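Local coordinates for uncharacterized protein (PDB 3M33) that is of unknown function but has the fold of a class I methyltransferase and is probably an S-adenosylmethionine-dependent methyltransferase, at residues V169-P174 with M204-E209; L36-W41 with L114-R119; D135-Y140 with L212-Q217. All blocks are in the same frame, centred on the assembly; numbering follows the deposited sequence.

Contact 1 of 3, residues V169-P174 with M204-E209; sequences VLAHAP and MPYREE. With SO4 (sulfate ion), chain E.
Val169, Ala171 and Ala173 pair with Glu208, Tyr206 and Met204 through six backbone hydrogen bonds, two to each antiparallel hydrogen-bonded pair. The straightest runs from Ala171 N to Tyr206 O (2.8 Å, 175° at the hydrogen). Between them lie the non-hydrogen-bonded pairs Leu170-Arg207 and His172-Pro205; proline, lacking an N-H, suits such a place. CA-H groups supplement the ladder: His172 CA comes within 3.1 Å of Met204 O.

Apolar contacts follow on both faces. The small Ala171 allows the Tyr206 ring to swing across the strand: with Tyr206 CG set between its backbone N and carbonyl carbon (chi1 72°), Ala171 CB sits over one ring face in a CH-pi contact, 4.1 Å from the centroid. On the other face Leu170 CD1 reaches Pro205 CB at 4.2 Å, and the His172 ring slants against the same proline.

Among polar groups, Tyr206 OH donates to the anti side of Glu208 OE2 (2.6 Å), an oxygen also bound by His23. Arg207, whose NE bonds Ser168, makes a weak bond from NH2 to sulfate O1 (3.4 Å).

This ladder lies at one end of strands 160-173 and 204-216, joined here by a largely helical excursion; 204-216 is the reversed strand set between 136-142 and 160-173, the order expected of a class I methyltransferase fold.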
# COMPACT_ATOMS: atom_id res chain seq x y z
N VAL A 169 -12.44 0.14 -10.98
CA VAL A 169 -13.23 1.37 -11.07
C VAL A 169 -12.83 2.19 -12.31
O VAL A 169 -11.64 2.39 -12.58
CB VAL A 169 -13.05 2.22 -9.81
CG1 VAL A 169 -13.95 3.46 -9.85
CG2 VAL A 169 -13.38 1.38 -8.60
N LEU A 170 -13.81 2.64 -13.07
CA LEU A 170 -13.52 3.44 -14.25
C LEU A 170 -12.86 4.76 -13.83
O LEU A 170 -13.35 5.44 -12.93
CB LEU A 170 -14.81 3.74 -15.03
CG LEU A 170 -14.67 4.59 -16.29
CD1 LEU A 170 -13.82 3.86 -17.32
CD2 LEU A 170 -16.03 4.94 -16.88
N ALA A 171 -11.75 5.11 -14.47
CA ALA A 171 -11.16 6.43 -14.28
C ALA A 171 -10.78 7.02 -15.64
O ALA A 171 -10.79 6.30 -16.64
CB ALA A 171 -9.94 6.34 -13.39
N HIS A 172 -10.45 8.31 -15.66
CA HIS A 172 -9.92 8.94 -16.88
C HIS A 172 -8.63 9.68 -16.58
O HIS A 172 -8.51 10.35 -15.54
CB HIS A 172 -10.92 9.93 -17.47
CG HIS A 172 -12.23 9.32 -17.85
ND1 HIS A 172 -12.53 8.95 -19.14
CD2 HIS A 172 -13.31 9.02 -17.10
CE1 HIS A 172 -13.75 8.44 -19.18
NE2 HIS A 172 -14.25 8.47 -17.95
N ALA A 173 -7.66 9.56 -17.48
CA ALA A 173 -6.50 10.45 -17.49
C ALA A 173 -6.91 11.67 -18.31
O ALA A 173 -7.22 11.55 -19.50
CB ALA A 173 -5.32 9.76 -18.11
N PRO A 174 -6.93 12.86 -17.68
CA PRO A 174 -7.58 14.02 -18.32
C PRO A 174 -6.84 14.55 -19.54
O PRO A 174 -7.47 15.16 -20.39
CB PRO A 174 -7.62 15.08 -17.20
CG PRO A 174 -7.34 14.33 -15.92
CD PRO A 174 -6.48 13.15 -16.31
N MSE A 204 -8.78 10.10 -21.44
CA MSE A 204 -8.63 8.68 -21.75
C MSE A 204 -9.12 7.77 -20.62
O MSE A 204 -8.66 7.89 -19.48
CB MSE A 204 -7.17 8.36 -22.04
CG MSE A 204 -6.97 7.02 -22.69
SE MSE A 204 -7.63 7.00 -24.53
CE MSE A 204 -7.46 5.07 -24.82
N PRO A 205 -10.02 6.82 -20.94
CA PRO A 205 -10.63 5.90 -19.97
C PRO A 205 -9.76 4.67 -19.68
O PRO A 205 -9.17 4.09 -20.58
CB PRO A 205 -11.89 5.43 -20.70
CG PRO A 205 -11.74 5.90 -22.15
CD PRO A 205 -10.40 6.49 -22.32
N TYR A 206 -9.69 4.27 -18.41
CA TYR A 206 -8.95 3.07 -18.03
C TYR A 206 -9.54 2.62 -16.68
O TYR A 206 -10.40 3.31 -16.11
CB TYR A 206 -7.44 3.36 -17.92
CG TYR A 206 -7.07 4.20 -16.72
CD1 TYR A 206 -6.58 3.60 -15.56
CD2 TYR A 206 -7.22 5.59 -16.73
CE1 TYR A 206 -6.25 4.36 -14.44
CE2 TYR A 206 -6.90 6.36 -15.60
CZ TYR A 206 -6.42 5.72 -14.46
OH TYR A 206 -6.10 6.45 -13.33
N ARG A 207 -9.08 1.48 -16.17
CA ARG A 207 -9.61 0.99 -14.90
C ARG A 207 -8.57 1.15 -13.80
O ARG A 207 -7.43 0.78 -13.96
CB ARG A 207 -10.01 -0.48 -15.02
CG ARG A 207 -10.99 -0.74 -16.14
CD ARG A 207 -12.36 -0.17 -15.81
NE ARG A 207 -13.21 -1.19 -15.22
CZ ARG A 207 -14.37 -1.57 -15.73
NH1 ARG A 207 -15.07 -2.53 -15.12
NH2 ARG A 207 -14.83 -1.00 -16.83
N GLU A 208 -8.97 1.72 -12.67
CA GLU A 208 -8.13 1.64 -11.49
C GLU A 208 -8.53 0.35 -10.79
O GLU A 208 -9.69 0.17 -10.44
CB GLU A 208 -8.40 2.85 -10.57
CG GLU A 208 -7.73 4.15 -11.03
CD GLU A 208 -6.24 4.19 -10.69
OE1 GLU A 208 -5.78 3.32 -9.91
OE2 GLU A 208 -5.54 5.09 -11.20
N GLU A 209 -7.58 -0.55 -10.58
CA GLU A 209 -7.93 -1.85 -10.02
C GLU A 209 -7.12 -2.17 -8.77
O GLU A 209 -5.97 -1.79 -8.65
CB GLU A 209 -7.78 -2.94 -11.09
CG GLU A 209 -8.44 -2.54 -12.39
CD GLU A 209 -8.61 -3.69 -13.38
OE1 GLU A 209 -7.63 -4.41 -13.65
OE2 GLU A 209 -9.74 -3.87 -13.88
S SO4 E . -12.07 0.82 -20.35
O1 SO4 E . -12.57 0.10 -19.18
O2 SO4 E . -12.25 2.25 -20.17
O3 SO4 E . -10.66 0.52 -20.56
O4 SO4 E . -12.83 0.40 -21.53

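Contact 2 of 3, residues L36-W41 with L114-R119; sequences LTFDLW and LIVSRR. With SO4 (sulfate ion), chain F.
Helix 36-41, which presents Phe38 and Asp39, runs roughly antiparallel to strand 114-118 (161°), the two axes 11.1 Å apart at their closest, so that long side chains must bridge the gap. Phe38 does so with an aromatic ring: its CG stands anti to the backbone N (chi1 172°), and CZ meets Val116 CG2 at 3.8 Å. CD2 and CE2 of the ring meet the Arg118 guanidinium instead, CE2 lying 3.5 Å above the centre of that flat group.

Arg118 is extended until a bend at chi3 brings its end back to Asp39. NH2 and NH1 both grip one carboxylate oxygen, Asp39 OD1, at 2.9 Å and 3.2 Å. That oxygen lies almost in the guanidinium plane, although the carboxylate itself is turned 79° from it. Other partners hold the two groups: Asp62 on NE and Glu35 on NH1, with Asp39, hold the guanidinium in its rotation, while Arg65 binds Asp39 OD2.

Within the fold, helix 36-45 lies on one face of the sheet, running roughly along its strands, with Phe38 also touching Leu139 and Val141 of strand 136-142 and Leu212 of strand 204-216.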
# COMPACT_ATOMS: atom_id res chain seq x y z
N LEU A 36 -11.51 2.24 -0.68
CA LEU A 36 -12.43 2.47 0.45
C LEU A 36 -12.63 1.21 1.30
O LEU A 36 -12.72 1.30 2.52
CB LEU A 36 -13.80 2.98 -0.02
CG LEU A 36 -13.83 4.37 -0.66
CD1 LEU A 36 -15.23 4.68 -1.20
CD2 LEU A 36 -13.36 5.43 0.34
N THR A 37 -12.71 0.05 0.65
CA THR A 37 -13.01 -1.18 1.37
C THR A 37 -11.85 -1.54 2.26
O THR A 37 -12.03 -2.00 3.39
CB THR A 37 -13.35 -2.35 0.41
OG1 THR A 37 -14.44 -1.96 -0.44
CG2 THR A 37 -13.79 -3.60 1.20
N PHE A 38 -10.64 -1.28 1.77
CA PHE A 38 -9.43 -1.53 2.55
C PHE A 38 -9.44 -0.66 3.82
O PHE A 38 -9.11 -1.14 4.90
CB PHE A 38 -8.19 -1.23 1.70
CG PHE A 38 -6.89 -1.28 2.47
CD1 PHE A 38 -6.17 -2.45 2.57
CD2 PHE A 38 -6.39 -0.14 3.08
CE1 PHE A 38 -4.98 -2.50 3.26
CE2 PHE A 38 -5.19 -0.17 3.78
CZ PHE A 38 -4.49 -1.36 3.87
N ASP A 39 -9.82 0.60 3.69
CA ASP A 39 -9.89 1.48 4.86
C ASP A 39 -10.90 0.96 5.85
O ASP A 39 -10.65 0.96 7.04
CB ASP A 39 -10.29 2.92 4.48
CG ASP A 39 -9.22 3.64 3.70
OD1 ASP A 39 -8.14 3.06 3.47
OD2 ASP A 39 -9.48 4.79 3.29
N LEU A 40 -12.08 0.56 5.37
CA LEU A 40 -13.09 -0.01 6.25
C LEU A 40 -12.60 -1.27 6.97
O LEU A 40 -12.81 -1.42 8.16
CB LEU A 40 -14.34 -0.40 5.46
CG LEU A 40 -15.33 0.69 5.09
CD1 LEU A 40 -16.70 0.05 4.97
CD2 LEU A 40 -15.33 1.82 6.13
N TRP A 41 -11.96 -2.18 6.24
CA TRP A 41 -11.49 -3.42 6.84
C TRP A 41 -10.43 -3.11 7.90
O TRP A 41 -10.42 -3.69 8.98
CB TRP A 41 -10.88 -4.32 5.79
CG TRP A 41 -11.88 -5.00 4.89
CD1 TRP A 41 -13.22 -4.79 4.85
CD2 TRP A 41 -11.60 -6.02 3.92
NE1 TRP A 41 -13.80 -5.60 3.90
CE2 TRP A 41 -12.82 -6.37 3.32
CE3 TRP A 41 -10.43 -6.66 3.49
CZ2 TRP A 41 -12.91 -7.34 2.32
CZ3 TRP A 41 -10.52 -7.62 2.50
CH2 TRP A 41 -11.75 -7.95 1.92
N LEU A 114 -1.50 -7.38 14.11
CA LEU A 114 -1.84 -6.99 12.74
C LEU A 114 -0.58 -6.61 11.96
O LEU A 114 0.25 -5.83 12.44
CB LEU A 114 -2.84 -5.82 12.74
CG LEU A 114 -3.26 -5.25 11.38
CD1 LEU A 114 -4.07 -6.29 10.62
CD2 LEU A 114 -4.08 -3.97 11.58
N ILE A 115 -0.44 -7.16 10.75
CA ILE A 115 0.62 -6.74 9.85
C ILE A 115 -0.09 -6.18 8.64
O ILE A 115 -0.90 -6.86 8.02
CB ILE A 115 1.54 -7.90 9.44
CG1 ILE A 115 2.32 -8.42 10.65
CG2 ILE A 115 2.50 -7.46 8.37
CD1 ILE A 115 1.49 -9.29 11.58
N VAL A 116 0.18 -4.93 8.31
CA VAL A 116 -0.58 -4.28 7.27
C VAL A 116 0.33 -3.70 6.19
O VAL A 116 1.46 -3.27 6.46
CB VAL A 116 -1.49 -3.20 7.86
CG1 VAL A 116 -0.67 -2.11 8.48
CG2 VAL A 116 -2.39 -2.62 6.79
N SER A 117 -0.14 -3.70 4.94
CA SER A 117 0.64 -3.12 3.86
C SER A 117 -0.26 -2.54 2.79
O SER A 117 -0.99 -3.29 2.12
CB SER A 117 1.55 -4.18 3.23
OG SER A 117 2.22 -3.66 2.10
N ARG A 118 -0.21 -1.23 2.61
CA ARG A 118 -0.99 -0.60 1.55
C ARG A 118 -0.10 -0.45 0.33
O ARG A 118 0.70 0.47 0.25
CB ARG A 118 -1.53 0.77 1.99
CG ARG A 118 -2.41 1.45 0.92
CD ARG A 118 -2.69 2.95 1.19
NE ARG A 118 -3.39 3.19 2.45
CZ ARG A 118 -4.72 3.21 2.60
NH1 ARG A 118 -5.53 2.98 1.56
NH2 ARG A 118 -5.24 3.45 3.80
N ARG A 119 -0.21 -1.39 -0.61
CA ARG A 119 0.59 -1.35 -1.84
C ARG A 119 2.09 -1.38 -1.54
O ARG A 119 2.91 -0.86 -2.31
CB ARG A 119 0.20 -0.12 -2.67
CG ARG A 119 -1.30 -0.13 -3.05
CD ARG A 119 -1.86 1.26 -3.41
NE ARG A 119 -1.27 1.82 -4.63
CZ ARG A 119 -1.82 2.77 -5.39
NH1 ARG A 119 -3.01 3.29 -5.08
NH2 ARG A 119 -1.18 3.19 -6.47
S SO4 F . 2.18 1.36 -6.43
O1 SO4 F . 0.78 1.65 -6.15
O2 SO4 F . 2.89 2.62 -6.64
O3 SO4 F . 2.75 0.63 -5.30
O4 SO4 F . 2.29 0.53 -7.63

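Contact 3 of 3, residues D135-Y140 with L212-Q217; sequences DAHFLY and LVLARQ
Arg216 reaches obliquely across to His137 on the neighbouring strand. Its CB approaches Ala136 O at 3.4 Å, and CG stays near that same oxygen. CD turns onto the imidazole, 4.1 Å from His137 NE2, and Arg216 NE stands 3.6 Å from that nitrogen. The bend at chi3 (-86°) then brings the guanidinium up to the ring: CZ is 3.4 Å and NH2 3.2 Å from His137 CE1. The guanidinium turns one face to CE1, which is offset toward its rim, the planes 34° apart, while Asp135 O lies near its edge. A long, flat-ended arginine suits this partly exposed border.

The His137 ring is also met by Leu214 CD1, which packs on Leu139 CD1 as well. Backbone bonds hold the pairs Phe138-Ala215 and Tyr140-Val213, two each. Past them a water donates to Ala136 O (2.7 Å) and accepts from Gln217 N (2.8 Å), bridging the strands where direct bonding gives out.

Strand 204-216 here runs between 136-142 and 160-173. Helix 36-45 packs on the face of His137 and Leu139, through Leu45 and Leu42, whereas helix 149-156 packs on the face of Tyr140, Val213 and Ala215 with Val150 and Leu154.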
# COMPACT_ATOMS: atom_id res chain seq x y z
N ASP A 135 -3.32 -15.83 16.08
CA ASP A 135 -4.55 -15.13 15.74
C ASP A 135 -4.34 -13.72 15.18
O ASP A 135 -5.26 -12.92 15.14
CB ASP A 135 -5.48 -15.05 16.95
CG ASP A 135 -5.73 -16.41 17.56
OD1 ASP A 135 -5.56 -17.43 16.84
OD2 ASP A 135 -6.08 -16.47 18.76
N ALA A 136 -3.11 -13.42 14.75
CA ALA A 136 -2.84 -12.16 14.06
C ALA A 136 -3.51 -12.19 12.68
O ALA A 136 -3.77 -13.27 12.14
CB ALA A 136 -1.34 -11.97 13.90
N HIS A 137 -3.79 -11.00 12.13
CA HIS A 137 -4.24 -10.87 10.75
C HIS A 137 -3.14 -10.24 9.89
O HIS A 137 -2.33 -9.45 10.39
CB HIS A 137 -5.47 -9.95 10.65
CG HIS A 137 -6.75 -10.58 11.11
ND1 HIS A 137 -7.19 -10.49 12.41
CD2 HIS A 137 -7.70 -11.27 10.44
CE1 HIS A 137 -8.35 -11.12 12.53
NE2 HIS A 137 -8.68 -11.60 11.34
N PHE A 138 -3.14 -10.54 8.60
CA PHE A 138 -2.30 -9.82 7.66
C PHE A 138 -3.26 -9.12 6.70
O PHE A 138 -4.14 -9.76 6.14
CB PHE A 138 -1.42 -10.80 6.86
CG PHE A 138 -0.75 -10.18 5.66
CD1 PHE A 138 0.36 -9.35 5.82
CD2 PHE A 138 -1.22 -10.43 4.38
CE1 PHE A 138 0.98 -8.76 4.71
CE2 PHE A 138 -0.60 -9.85 3.27
CZ PHE A 138 0.50 -9.01 3.43
N LEU A 139 -3.09 -7.82 6.50
CA LEU A 139 -3.99 -7.07 5.66
C LEU A 139 -3.21 -6.35 4.55
O LEU A 139 -2.26 -5.62 4.82
CB LEU A 139 -4.80 -6.06 6.49
CG LEU A 139 -5.69 -5.09 5.71
CD1 LEU A 139 -6.77 -5.87 4.98
CD2 LEU A 139 -6.29 -4.05 6.63
N TYR A 140 -3.64 -6.55 3.30
CA TYR A 140 -2.92 -6.00 2.14
C TYR A 140 -3.87 -5.47 1.06
O TYR A 140 -4.94 -6.04 0.83
CB TYR A 140 -2.03 -7.09 1.54
CG TYR A 140 -1.39 -6.75 0.20
CD1 TYR A 140 -0.19 -6.03 0.14
CD2 TYR A 140 -1.95 -7.17 -1.00
CE1 TYR A 140 0.41 -5.72 -1.08
CE2 TYR A 140 -1.35 -6.88 -2.23
CZ TYR A 140 -0.17 -6.15 -2.25
OH TYR A 140 0.44 -5.82 -3.45
N LEU A 212 -7.57 -6.76 -2.71
CA LEU A 212 -7.53 -6.73 -1.24
C LEU A 212 -7.46 -8.13 -0.68
O LEU A 212 -8.19 -9.01 -1.13
CB LEU A 212 -8.78 -6.06 -0.67
CG LEU A 212 -9.01 -4.56 -0.74
CD1 LEU A 212 -9.09 -4.08 -2.18
CD2 LEU A 212 -10.30 -4.22 -0.00
N VAL A 213 -6.61 -8.32 0.33
CA VAL A 213 -6.45 -9.63 0.93
C VAL A 213 -6.36 -9.49 2.45
O VAL A 213 -5.54 -8.73 2.96
CB VAL A 213 -5.17 -10.36 0.41
CG1 VAL A 213 -4.93 -11.66 1.15
CG2 VAL A 213 -5.27 -10.63 -1.08
N LEU A 214 -7.23 -10.19 3.16
CA LEU A 214 -7.11 -10.31 4.60
C LEU A 214 -6.86 -11.79 4.88
O LEU A 214 -7.59 -12.66 4.39
CB LEU A 214 -8.41 -9.86 5.27
CG LEU A 214 -8.49 -9.98 6.80
CD1 LEU A 214 -7.46 -9.06 7.42
CD2 LEU A 214 -9.88 -9.61 7.30
N ALA A 215 -5.81 -12.08 5.64
CA ALA A 215 -5.43 -13.46 5.90
C ALA A 215 -5.15 -13.66 7.39
O ALA A 215 -4.92 -12.70 8.12
CB ALA A 215 -4.20 -13.82 5.08
N ARG A 216 -5.16 -14.91 7.82
CA ARG A 216 -4.81 -15.23 9.19
C ARG A 216 -4.47 -16.71 9.26
O ARG A 216 -4.88 -17.49 8.40
CB ARG A 216 -5.97 -14.84 10.12
CG ARG A 216 -6.43 -15.93 11.06
CD ARG A 216 -7.86 -15.66 11.55
NE ARG A 216 -7.88 -14.79 12.72
CZ ARG A 216 -9.00 -14.41 13.33
NH1 ARG A 216 -10.18 -14.81 12.86
NH2 ARG A 216 -8.94 -13.62 14.40
N GLN A 217 -3.70 -17.11 10.26
CA GLN A 217 -3.43 -18.53 10.40
C GLN A 217 -4.48 -19.15 11.31
O GLN A 217 -4.47 -18.93 12.52
CB GLN A 217 -2.04 -18.81 10.94
CG GLN A 217 -1.69 -20.28 10.86
CD GLN A 217 -0.24 -20.55 11.17
OE1 GLN A 217 0.27 -20.16 12.22
NE2 GLN A 217 0.43 -21.22 10.25
O HOH W 1 -2.97 -15.76 12.63

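How the contacts relate
From the N terminus, contact 2 comes first: it brings strand 112-118 back against helix 36-45 after strands 51-55, 72-77 and 94-97 have been laid down, and is complete before the others begin. Contact 3 opens at strand 136-142 and closes only near the C terminus. Contact 1 opens and closes within that span, joining strands 160-173 and 204-216 around two helices. Strand 204-216 serves both, its beginning in contact 1 and its end in contact 3, whose centres lie about 29 Å apart. Contacts 2 and 3 touch through neighbouring strands 112-118 and 136-142, so parallel and antiparallel parts form one sheet.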